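Local structure of post-proline cleaving enzyme (Rickettsia typhi, 4HVT) at residues K247-S250 against S256-F259; I462-V467 against S546-K551; N540-V545 against E581-V586. The protein probably cleaves short peptides on the carboxyl side of proline, as a serine peptidase of the prolyl oligopeptidase family. All blocks are in the same frame, centred on the assembly; numbering follows the deposited sequence.

Interaction 1 of 3, residues K247-S250 against S256-F259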
# COMPACT_ATOMS: atom_id res chain seq x y z
N LYS A 247 1.09 1.03 20.06
CA LYS A 247 1.70 1.89 21.09
C LYS A 247 1.54 3.37 20.78
O LYS A 247 1.65 3.79 19.59
CB LYS A 247 3.17 1.59 21.20
CG LYS A 247 3.53 0.22 21.75
CD LYS A 247 3.36 0.22 23.29
CE LYS A 247 3.26 -1.17 23.92
NZ LYS A 247 4.40 -2.03 23.46
N LEU A 248 1.24 4.16 21.82
CA LEU A 248 1.17 5.61 21.66
C LEU A 248 2.56 6.28 21.45
O LEU A 248 2.75 7.14 20.58
CB LEU A 248 0.46 6.24 22.85
CG LEU A 248 0.26 7.74 22.88
CD1 LEU A 248 -0.63 8.18 21.71
CD2 LEU A 248 -0.38 8.20 24.18
N LEU A 249 3.49 5.83 22.28
CA LEU A 249 4.89 6.34 22.30
C LEU A 249 5.86 5.22 22.01
O LEU A 249 5.48 4.07 21.85
CB LEU A 249 5.26 6.94 23.65
CG LEU A 249 4.25 7.94 24.22
CD1 LEU A 249 4.62 8.44 25.58
CD2 LEU A 249 4.15 9.14 23.25
N SER A 250 7.15 5.56 21.87
CA SER A 250 8.19 4.54 21.83
C SER A 250 8.14 3.72 23.13
O SER A 250 7.97 4.30 24.15
CB SER A 250 9.56 5.24 21.77
OG SER A 250 10.61 4.28 21.94
N SER A 256 3.28 1.10 28.34
CA SER A 256 2.00 0.91 28.91
C SER A 256 0.90 1.83 28.35
O SER A 256 -0.26 1.77 28.80
CB SER A 256 2.11 1.14 30.41
OG SER A 256 2.65 2.42 30.77
N LEU A 257 1.27 2.76 27.50
CA LEU A 257 0.26 3.61 26.92
C LEU A 257 -0.06 3.02 25.55
O LEU A 257 0.78 3.00 24.66
CB LEU A 257 0.74 5.05 26.83
CG LEU A 257 0.91 5.73 28.21
CD1 LEU A 257 1.71 7.01 27.96
CD2 LEU A 257 -0.42 6.01 28.99
N ILE A 258 -1.31 2.61 25.37
CA ILE A 258 -1.80 2.05 24.15
C ILE A 258 -2.77 3.00 23.47
O ILE A 258 -3.69 3.54 24.12
CB ILE A 258 -2.50 0.66 24.45
CG1 ILE A 258 -1.53 -0.34 25.14
CG2 ILE A 258 -3.17 0.10 23.19
CD1 ILE A 258 -0.39 -0.83 24.30
N PHE A 259 -2.56 3.20 22.15
CA PHE A 259 -3.43 4.00 21.33
C PHE A 259 -4.46 3.09 20.74
O PHE A 259 -4.14 2.19 19.98
CB PHE A 259 -2.56 4.67 20.25
CG PHE A 259 -3.34 5.55 19.25
CD1 PHE A 259 -3.91 6.75 19.64
CD2 PHE A 259 -3.40 5.20 17.95
CE1 PHE A 259 -4.57 7.57 18.75
CE2 PHE A 259 -4.04 6.04 17.04
CZ PHE A 259 -4.64 7.20 17.42
O HOH W 1 3.34 4.05 24.53
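Lys247 and Ile258 face each other as an antiparallel non-hydrogen-bonded pair, CA to CA 4.7 Å, where strand 242-247 ends beside the start of strand 257-263. These are the outer and the next strand of a four-stranded antiparallel sheet within the N-terminal beta-propeller domain, so the contact lies at the connection joining two adjacent strands of one blade. Past the pair, Leu248 N donates to Leu257 O at 3.1 Å; the N-H...O angle is 176°, yet the donor sits 35° above the carbonyl plane. Leu249 N donates to a water, which can in turn donate to Leu257 O, 2.8 Å from the water oxygen, though it has other acceptors in reach. On one side of the sheet Leu248, Leu257 and Phe259 gather. With CG anti to the backbone N (chi1 -179°), Leu248 carries CD1 to the Phe259 ring, the two side chains crossing at about a right angle. Leu249 and Leu257 instead run alongside each other in the same direction, and Ile273 and Val302 extend this apolar patch into strands 269-275 and 301-305. On the other side, Lys247 and Ile258 leave the backbone in diverging directions. The lysine chain, bent at its second and fourth torsions, makes a salt bridge from NZ to Asp251 OD1 and a hydrogen bond to Trp192 O, while its CE comes back to 3.7 Å from Ile258 CD1.

Interaction 2 of 3, residues I462-V467 against S546-K551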
# COMPACT_ATOMS: atom_id res chain seq x y z
N ILE A 462 -2.02 19.28 -13.74
CA ILE A 462 -1.91 17.93 -13.25
C ILE A 462 -0.49 17.49 -13.55
O ILE A 462 -0.11 17.42 -14.70
CB ILE A 462 -2.90 16.98 -14.02
CG1 ILE A 462 -4.34 17.53 -13.98
CG2 ILE A 462 -2.84 15.55 -13.50
CD1 ILE A 462 -4.92 17.84 -12.62
N PRO A 463 0.27 17.16 -12.51
CA PRO A 463 1.62 16.68 -12.74
C PRO A 463 1.62 15.32 -13.40
O PRO A 463 0.73 14.49 -13.15
CB PRO A 463 2.20 16.50 -11.34
CG PRO A 463 1.33 17.27 -10.44
CD PRO A 463 -0.04 17.24 -11.08
N TYR A 464 2.63 15.08 -14.21
CA TYR A 464 2.95 13.75 -14.62
C TYR A 464 4.46 13.59 -14.86
O TYR A 464 5.17 14.57 -15.14
CB TYR A 464 2.15 13.30 -15.85
CG TYR A 464 2.39 14.00 -17.17
CD1 TYR A 464 1.70 15.18 -17.50
CD2 TYR A 464 3.23 13.47 -18.11
CE1 TYR A 464 1.86 15.82 -18.73
CE2 TYR A 464 3.39 14.09 -19.34
CZ TYR A 464 2.69 15.26 -19.66
OH TYR A 464 2.95 15.85 -20.92
N PHE A 465 4.90 12.36 -14.70
CA PHE A 465 6.28 11.92 -14.86
C PHE A 465 6.44 11.06 -16.10
O PHE A 465 5.73 10.04 -16.30
CB PHE A 465 6.75 11.22 -13.61
CG PHE A 465 6.84 12.14 -12.44
CD1 PHE A 465 7.99 12.86 -12.19
CD2 PHE A 465 5.74 12.35 -11.63
CE1 PHE A 465 8.06 13.76 -11.11
CE2 PHE A 465 5.76 13.24 -10.60
CZ PHE A 465 6.95 13.93 -10.28
N LEU A 466 7.35 11.51 -16.96
CA LEU A 466 7.58 10.90 -18.23
C LEU A 466 9.01 10.33 -18.25
O LEU A 466 9.97 11.07 -17.96
CB LEU A 466 7.45 11.98 -19.29
CG LEU A 466 7.86 11.59 -20.69
CD1 LEU A 466 6.98 10.53 -21.34
CD2 LEU A 466 7.87 12.86 -21.56
N VAL A 467 9.17 9.04 -18.56
CA VAL A 467 10.48 8.38 -18.62
C VAL A 467 10.61 7.70 -19.99
O VAL A 467 9.69 6.98 -20.45
CB VAL A 467 10.65 7.31 -17.53
CG1 VAL A 467 11.95 6.51 -17.71
CG2 VAL A 467 10.66 7.98 -16.18
N SER A 546 -3.53 11.87 -21.01
CA SER A 546 -3.55 10.98 -22.18
C SER A 546 -3.49 11.83 -23.47
O SER A 546 -2.67 11.59 -24.36
CB SER A 546 -4.80 10.08 -22.15
OG SER A 546 -4.81 9.20 -21.02
N GLU A 547 -4.33 12.85 -23.54
CA GLU A 547 -4.42 13.71 -24.73
C GLU A 547 -3.17 14.49 -24.95
O GLU A 547 -2.78 14.73 -26.11
CB GLU A 547 -5.59 14.68 -24.57
CG GLU A 547 -6.92 13.97 -24.69
CD GLU A 547 -8.11 14.86 -24.43
OE1 GLU A 547 -8.05 15.75 -23.56
OE2 GLU A 547 -9.15 14.60 -25.07
N GLU A 548 -2.52 14.90 -23.86
CA GLU A 548 -1.31 15.65 -23.98
C GLU A 548 -0.17 14.78 -24.52
O GLU A 548 0.66 15.26 -25.31
CB GLU A 548 -0.95 16.33 -22.65
CG GLU A 548 0.28 17.19 -22.71
CD GLU A 548 0.05 18.51 -23.43
OE1 GLU A 548 -0.99 18.72 -24.13
OE2 GLU A 548 0.94 19.37 -23.32
N LEU A 549 -0.13 13.50 -24.13
CA LEU A 549 0.89 12.59 -24.68
C LEU A 549 0.75 12.42 -26.20
O LEU A 549 1.75 12.31 -26.94
CB LEU A 549 0.76 11.21 -24.01
CG LEU A 549 1.01 11.15 -22.51
CD1 LEU A 549 0.66 9.77 -22.02
CD2 LEU A 549 2.48 11.46 -22.23
N ILE A 550 -0.49 12.40 -26.62
CA ILE A 550 -0.81 12.28 -28.04
C ILE A 550 -0.49 13.60 -28.73
O ILE A 550 0.06 13.59 -29.83
CB ILE A 550 -2.28 11.82 -28.21
CG1 ILE A 550 -2.39 10.36 -27.75
CG2 ILE A 550 -2.76 11.99 -29.65
CD1 ILE A 550 -3.80 9.88 -27.42
N LYS A 551 -0.86 14.74 -28.15
CA LYS A 551 -0.64 16.05 -28.83
C LYS A 551 0.86 16.30 -29.07
O LYS A 551 1.27 16.82 -30.11
CB LYS A 551 -1.25 17.18 -27.98
CG LYS A 551 -1.30 18.58 -28.59
CD LYS A 551 -2.36 19.44 -27.86
CE LYS A 551 -2.45 20.87 -28.41
NZ LYS A 551 -2.84 20.91 -29.83
O HOH W 2 2.44 18.50 -21.03
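Tyr464 is the strand residue that touches the helix segment, its ring reaching from strand 461-469 to Glu548 and Leu549 on helix 536-551. Only 138 Å² is buried in total. The close-packed part is buried and apolar: Tyr464 CE2 meets Leu549 CD2 at 4.0 Å, the side chains running antiparallel past one another, and Val512 touches both. With chi1 at 65°, CG of Tyr464 sits between the backbone N and the carbonyl carbon, and the ring extends toward the helix. At the phenol end the contact turns polar and partly exposed. Tyr464 OH lies 3.5 Å from Glu548 CG, a methylene carbon, and the carboxylate plane is turned 82° from the ring. A water links the two polar groups: it accepts from Tyr464 OH at 2.7 Å and donates to Glu548 OE2 at 2.9 Å, so the partly exposed glutamate is joined to the buried tyrosine indirectly. This is helix-on-sheet packing in the alpha/beta-hydrolase domain. Strand 461-469 runs between its antiparallel neighbours 447-455 and 510-514, with Tyr464 touching Lys452 on the first and Val512 on the second, while helix 536-551 packs on Tyr464 through Val545 as well as Leu549.

Interaction 3 of 3, residues N540-V545 against E581-V586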
# COMPACT_ATOMS: atom_id res chain seq x y z
N ASN A 540 -11.20 12.89 -15.66
CA ASN A 540 -10.88 13.98 -16.57
C ASN A 540 -9.39 14.30 -16.52
O ASN A 540 -8.78 14.53 -17.56
CB ASN A 540 -11.66 15.23 -16.22
CG ASN A 540 -13.14 15.09 -16.53
OD1 ASN A 540 -13.56 14.19 -17.25
ND2 ASN A 540 -13.92 16.02 -16.01
N ASP A 541 -8.80 14.28 -15.33
CA ASP A 541 -7.35 14.54 -15.19
C ASP A 541 -6.56 13.51 -15.98
O ASP A 541 -5.58 13.81 -16.64
CB ASP A 541 -6.93 14.47 -13.74
CG ASP A 541 -7.41 15.68 -12.95
OD1 ASP A 541 -7.94 16.60 -13.59
OD2 ASP A 541 -7.28 15.70 -11.68
N PHE A 542 -7.01 12.28 -15.91
CA PHE A 542 -6.33 11.20 -16.59
C PHE A 542 -6.44 11.42 -18.12
O PHE A 542 -5.49 11.26 -18.83
CB PHE A 542 -6.99 9.88 -16.18
CG PHE A 542 -6.21 8.66 -16.57
CD1 PHE A 542 -4.99 8.36 -15.98
CD2 PHE A 542 -6.72 7.78 -17.49
CE1 PHE A 542 -4.29 7.23 -16.31
CE2 PHE A 542 -5.98 6.65 -17.87
CZ PHE A 542 -4.79 6.37 -17.27
N PHE A 543 -7.61 11.80 -18.62
CA PHE A 543 -7.77 12.10 -20.06
C PHE A 543 -6.86 13.27 -20.50
O PHE A 543 -6.28 13.27 -21.60
CB PHE A 543 -9.23 12.41 -20.42
CG PHE A 543 -10.20 11.32 -20.07
CD1 PHE A 543 -9.90 9.98 -20.30
CD2 PHE A 543 -11.42 11.64 -19.49
CE1 PHE A 543 -10.79 9.00 -20.00
CE2 PHE A 543 -12.33 10.65 -19.19
CZ PHE A 543 -12.01 9.33 -19.41
N ALA A 544 -6.79 14.31 -19.66
CA ALA A 544 -5.93 15.47 -19.93
C ALA A 544 -4.47 15.05 -20.16
O ALA A 544 -3.85 15.51 -21.07
CB ALA A 544 -6.02 16.49 -18.81
N VAL A 545 -3.95 14.18 -19.31
CA VAL A 545 -2.63 13.63 -19.53
C VAL A 545 -2.55 12.75 -20.81
O VAL A 545 -1.61 12.90 -21.62
CB VAL A 545 -2.15 12.88 -18.25
CG1 VAL A 545 -0.82 12.25 -18.52
CG2 VAL A 545 -2.03 13.85 -17.08
N GLU A 581 -11.54 5.46 -27.74
CA GLU A 581 -10.75 5.87 -28.87
C GLU A 581 -9.37 6.45 -28.53
O GLU A 581 -8.55 6.67 -29.43
CB GLU A 581 -11.54 6.89 -29.69
CG GLU A 581 -11.55 8.32 -29.11
CD GLU A 581 -12.49 8.56 -27.93
OE1 GLU A 581 -13.30 7.70 -27.55
OE2 GLU A 581 -12.44 9.68 -27.39
N LEU A 582 -9.13 6.71 -27.25
CA LEU A 582 -7.84 7.24 -26.79
C LEU A 582 -6.78 6.18 -26.57
O LEU A 582 -5.56 6.52 -26.47
CB LEU A 582 -8.04 8.00 -25.48
CG LEU A 582 -8.58 9.42 -25.54
CD1 LEU A 582 -8.50 9.99 -24.15
CD2 LEU A 582 -7.87 10.33 -26.51
N PHE A 583 -7.19 4.92 -26.43
CA PHE A 583 -6.32 3.85 -25.91
C PHE A 583 -6.25 2.63 -26.78
O PHE A 583 -7.19 2.32 -27.58
CB PHE A 583 -6.81 3.40 -24.51
CG PHE A 583 -7.10 4.53 -23.63
CD1 PHE A 583 -6.04 5.29 -23.11
CD2 PHE A 583 -8.39 4.86 -23.30
CE1 PHE A 583 -6.26 6.38 -22.31
CE2 PHE A 583 -8.62 5.98 -22.51
CZ PHE A 583 -7.59 6.72 -22.01
N GLY A 584 -5.11 1.98 -26.72
CA GLY A 584 -4.87 0.76 -27.49
C GLY A 584 -4.83 -0.53 -26.67
O GLY A 584 -4.96 -1.63 -27.24
N ALA A 585 -4.63 -0.42 -25.37
CA ALA A 585 -4.61 -1.57 -24.45
C ALA A 585 -4.82 -1.11 -22.99
O ALA A 585 -4.55 0.04 -22.60
CB ALA A 585 -3.30 -2.33 -24.55
N VAL A 586 -5.43 -2.01 -22.26
CA VAL A 586 -5.78 -1.76 -20.87
C VAL A 586 -5.45 -2.98 -19.99
O VAL A 586 -5.71 -4.12 -20.37
CB VAL A 586 -7.27 -1.50 -20.74
CG1 VAL A 586 -7.62 -1.12 -19.31
CG2 VAL A 586 -7.78 -0.37 -21.64
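Phe543 has CG anti to its carbonyl carbon (chi1 -57°), and Leu582 adopts the same kind of first rotamer (chi1 -80°); these turns direct the two side chains to a meeting at about a right angle, Phe543 CD1 to Leu582 CD1 4.1 Å. The contact belongs to the alpha/beta-hydrolase fold of the catalytic domain: helix 536-551 packs against the short connection that follows helix 567-578 and leads into strand 585-589 of the central sheet. Phe583 presents CZ to the helix. This atom comes 4.3 Å from Phe543 CD1, each of the two lying at the edge of the other ring and near its plane, so the rings meet edge to edge without stacking. Phe542, one residue earlier on the helix, approaches obliquely, with CE2 4.4 Å from Phe583 CZ. Both phenylalanines of the helix thus converge on a single ring atom. These separations and the 137 Å² buried in total point to sparse, apolar packing in a buried place, with no polar bond between the segments. Neighbours complete the surroundings: Ile562 of strand 560-565 touches Phe542 and Phe583, while Arg579 makes a cation-pi contact with Phe543. One face of the Phe583 ring is covered from within its own segment, by Leu582 CB, which stands 3.6 Å above the plane and over the ring centre.

Overall arrangement
Interactions 2 and 3 share helix 536-551 and reach the same mixed sheet; their centres are 10 Å apart. They touch directly, with Ser546 OG 3.4 Å from Phe583 CE1 and Tyr464 CG 3.9 Å from Val545 CG1. The two sets of helix residues thus overlap in what they touch, and one helix is packed on strand 461-469 and on the 581-586 connection together. Interaction 1 belongs to the propeller, 45 and 46 Å away between centres and on the opposite side of the chain's centre. Geometry and sequence suggest a Ser566-His682-Asp649 triad with Ser566 on a nucleophile elbow. Phe542 of interaction 3 lies near that elbow without touching it, so this packing is close to the probable nucleophile but not in contact with it.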